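PDB 6DX3: RNA-dependent RNA polymerase from Taggert virus, which probably acts as a deubiquitinase, its OTU-type cysteine protease domain cleaving ubiquitin from conjugated proteins. Local coordinates for residues F7-L12 and V130-E135. Sequence-based numbering, arbitrary orientation.
Sequences FDWHLL and VVRYGE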
loop_
_atom_site.group_PDB
_atom_site.type_symbol
_atom_site.label_atom_id
_atom_site.label_comp_id
_atom_site.label_asym_id
_atom_site.label_seq_id
_atom_site.Cartn_x
_atom_site.Cartn_y
_atom_site.Cartn_z
ATOM N N PHE A 7 0.428 15.783 -10.371
ATOM C CA PHE A 7 0.209 14.444 -10.895
ATOM C C PHE A 7 -0.195 14.502 -12.362
ATOM O O PHE A 7 -0.673 15.520 -12.866
ATOM C CB PHE A 7 -0.876 13.709 -10.100
ATOM C CG PHE A 7 -0.556 13.525 -8.642
ATOM C CD1 PHE A 7 -1.172 14.311 -7.682
ATOM C CD2 PHE A 7 0.342 12.556 -8.232
ATOM C CE1 PHE A 7 -0.890 14.141 -6.340
ATOM C CE2 PHE A 7 0.629 12.379 -6.893
ATOM C CZ PHE A 7 0.013 13.171 -5.944
ATOM N N ASP A 8 0.004 13.375 -13.048
ATOM C CA ASP A 8 -0.515 13.139 -14.395
ATOM C C ASP A 8 -1.205 11.777 -14.341
ATOM O O ASP A 8 -0.648 10.762 -14.764
ATOM C CB ASP A 8 0.592 13.193 -15.449
ATOM C CG ASP A 8 0.074 12.955 -16.853
ATOM O OD1 ASP A 8 0.840 12.435 -17.691
ATOM O OD2 ASP A 8 -1.102 13.283 -17.117
ATOM N N TRP A 9 -2.421 11.762 -13.801
ATOM C CA TRP A 9 -3.088 10.506 -13.491
ATOM C C TRP A 9 -3.537 9.792 -14.759
ATOM O O TRP A 9 -4.086 10.404 -15.678
ATOM C CB TRP A 9 -4.294 10.752 -12.583
ATOM C CG TRP A 9 -3.937 11.153 -11.185
ATOM C CD1 TRP A 9 -4.209 12.347 -10.582
ATOM C CD2 TRP A 9 -3.250 10.359 -10.209
ATOM N NE1 TRP A 9 -3.732 12.346 -9.292
ATOM C CE2 TRP A 9 -3.138 11.137 -9.040
ATOM C CE3 TRP A 9 -2.716 9.066 -10.211
ATOM C CZ2 TRP A 9 -2.518 10.666 -7.887
ATOM C CZ3 TRP A 9 -2.099 8.601 -9.062
ATOM C CH2 TRP A 9 -2.004 9.399 -7.919
ATOM N N HIS A 10 -3.304 8.483 -14.798
ATOM C CA HIS A 10 -3.845 7.600 -15.824
ATOM C C HIS A 10 -4.655 6.514 -15.133
ATOM O O HIS A 10 -4.101 5.718 -14.367
ATOM C CB HIS A 10 -2.733 6.973 -16.668
ATOM C CG HIS A 10 -1.817 7.970 -17.307
ATOM N ND1 HIS A 10 -0.753 8.536 -16.639
ATOM C CD2 HIS A 10 -1.801 8.496 -18.554
ATOM C CE1 HIS A 10 -0.122 9.370 -17.446
ATOM N NE2 HIS A 10 -0.739 9.365 -18.615
ATOM N N LEU A 11 -5.961 6.487 -15.388
ATOM C CA LEU A 11 -6.787 5.396 -14.888
ATOM C C LEU A 11 -6.540 4.157 -15.738
ATOM O O LEU A 11 -6.730 4.186 -16.959
ATOM C CB LEU A 11 -8.262 5.779 -14.909
ATOM C CG LEU A 11 -9.193 4.616 -14.566
ATOM C CD1 LEU A 11 -9.041 4.270 -13.093
ATOM C CD2 LEU A 11 -10.637 4.957 -14.893
ATOM N N LEU A 12 -6.118 3.074 -15.100
ATOM C CA LEU A 12 -5.711 1.881 -15.825
ATOM C C LEU A 12 -6.861 0.890 -15.934
ATOM O O LEU A 12 -7.743 0.831 -15.074
ATOM C CB LEU A 12 -4.522 1.212 -15.136
ATOM C CG LEU A 12 -3.325 2.121 -14.862
ATOM C CD1 LEU A 12 -2.156 1.321 -14.300
ATOM C CD2 LEU A 12 -2.923 2.852 -16.125
ATOM N N VAL A 130 3.920 6.917 -9.042
ATOM C CA VAL A 130 3.017 6.622 -7.936
ATOM C C VAL A 130 1.767 5.959 -8.500
ATOM O O VAL A 130 1.322 6.288 -9.605
ATOM C CB VAL A 130 2.669 7.903 -7.140
ATOM C CG1 VAL A 130 1.975 8.926 -8.033
ATOM C CG2 VAL A 130 1.817 7.577 -5.919
ATOM N N VAL A 131 1.218 4.999 -7.757
ATOM C CA VAL A 131 -0.060 4.390 -8.102
ATOM C C VAL A 131 -1.033 4.641 -6.961
ATOM O O VAL A 131 -0.645 4.711 -5.788
ATOM C CB VAL A 131 0.058 2.878 -8.406
ATOM C CG1 VAL A 131 1.062 2.637 -9.530
ATOM C CG2 VAL A 131 0.441 2.103 -7.162
ATOM N N ARG A 132 -2.308 4.792 -7.311
ATOM C CA ARG A 132 -3.344 5.124 -6.343
ATOM C C ARG A 132 -4.472 4.113 -6.449
ATOM O O ARG A 132 -5.063 3.945 -7.521
ATOM C CB ARG A 132 -3.881 6.541 -6.561
ATOM C CG ARG A 132 -4.891 6.974 -5.503
ATOM C CD ARG A 132 -5.456 8.350 -5.797
ATOM N NE ARG A 132 -6.434 8.314 -6.877
ATOM C CZ ARG A 132 -6.744 9.356 -7.638
ATOM N NH1 ARG A 132 -6.149 10.524 -7.435
ATOM N NH2 ARG A 132 -7.647 9.232 -8.600
ATOM N N TYR A 133 -4.762 3.442 -5.339
ATOM C CA TYR A 133 -5.943 2.594 -5.203
ATOM C C TYR A 133 -6.981 3.411 -4.442
ATOM O O TYR A 133 -6.926 3.510 -3.216
ATOM C CB TYR A 133 -5.601 1.294 -4.483
ATOM C CG TYR A 133 -4.669 0.398 -5.268
ATOM C CD1 TYR A 133 -5.166 -0.522 -6.181
ATOM C CD2 TYR A 133 -3.293 0.475 -5.097
ATOM C CE1 TYR A 133 -4.320 -1.342 -6.900
ATOM C CE2 TYR A 133 -2.438 -0.338 -5.816
ATOM C CZ TYR A 133 -2.957 -1.247 -6.714
ATOM O OH TYR A 133 -2.112 -2.065 -7.432
ATOM N N GLY A 134 -7.913 4.009 -5.169
ATOM C CA GLY A 134 -8.915 4.883 -4.597
ATOM C C GLY A 134 -8.914 6.246 -5.264
ATOM O O GLY A 134 -8.165 6.512 -6.202
ATOM N N GLU A 135 -9.777 7.120 -4.743
ATOM C CA GLU A 135 -9.983 8.443 -5.314
ATOM C C GLU A 135 -9.615 9.590 -4.385
ATOM O O GLU A 135 -9.534 10.732 -4.850
ATOM C CB GLU A 135 -11.450 8.622 -5.739
ATOM C CG GLU A 135 -12.027 7.459 -6.520
ATOM C CD GLU A 135 -11.549 7.435 -7.953
ATOM O OE1 GLU A 135 -11.028 8.469 -8.420
ATOM O OE2 GLU A 135 -11.696 6.385 -8.615
#
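The backbones of F7-L12 and V130-E135 stay well apart, with F7 CA 8.8 Å from V130 CA, because strand 17-24 lies between strands 10-11 and 126-133 in the sheet, and the contact is made mainly through side chains. W9 and R132 carry most of it. The guanidinium of R132 lies over one face of the indole in a cation-pi interaction, R132 CZ 4.4 Å from the centroid of the six-membered ring of W9 and only 15° off its normal. The planes are not stacked flat: they are inclined by 42°, and R132 NH1 sits off-centre over the face, nearest W9 CE2 (3.5 Å). R132 reaches this place because its chain runs extended as far as CD and then bends (chi3 76°), while its CB packs against W9 CZ3 and CH2. Arginine suits the site, since its methylenes cover hydrocarbon and its charge meets the pi cloud; the broad indole offers that face while its far rim reaches V130. Within its own segment the head is tied down further: R132 NE donates to G134 O (2.6 Å, bent), and NH2 forms a long salt bridge with E135 OE1. G134 takes a backbone shape that calls for glycine. F7 CB lies against the opposite indole face near its rim, and W9 CZ2 sits over the rim of the F7 ring, a flat apolar surface. V130, branched and compact, touches both rings with CG1, 3.9 Å from F7 CE2 at the ring edge and 4.0 Å from W9 CH2. Y17 of the intervening strand makes a second cation-pi contact with R132. The segment of edge strand 10-11 thus reaches across strand 17-24 to an i to i+2 row, V130 and R132, on one face of the OTU domain's mixed beta-sheet.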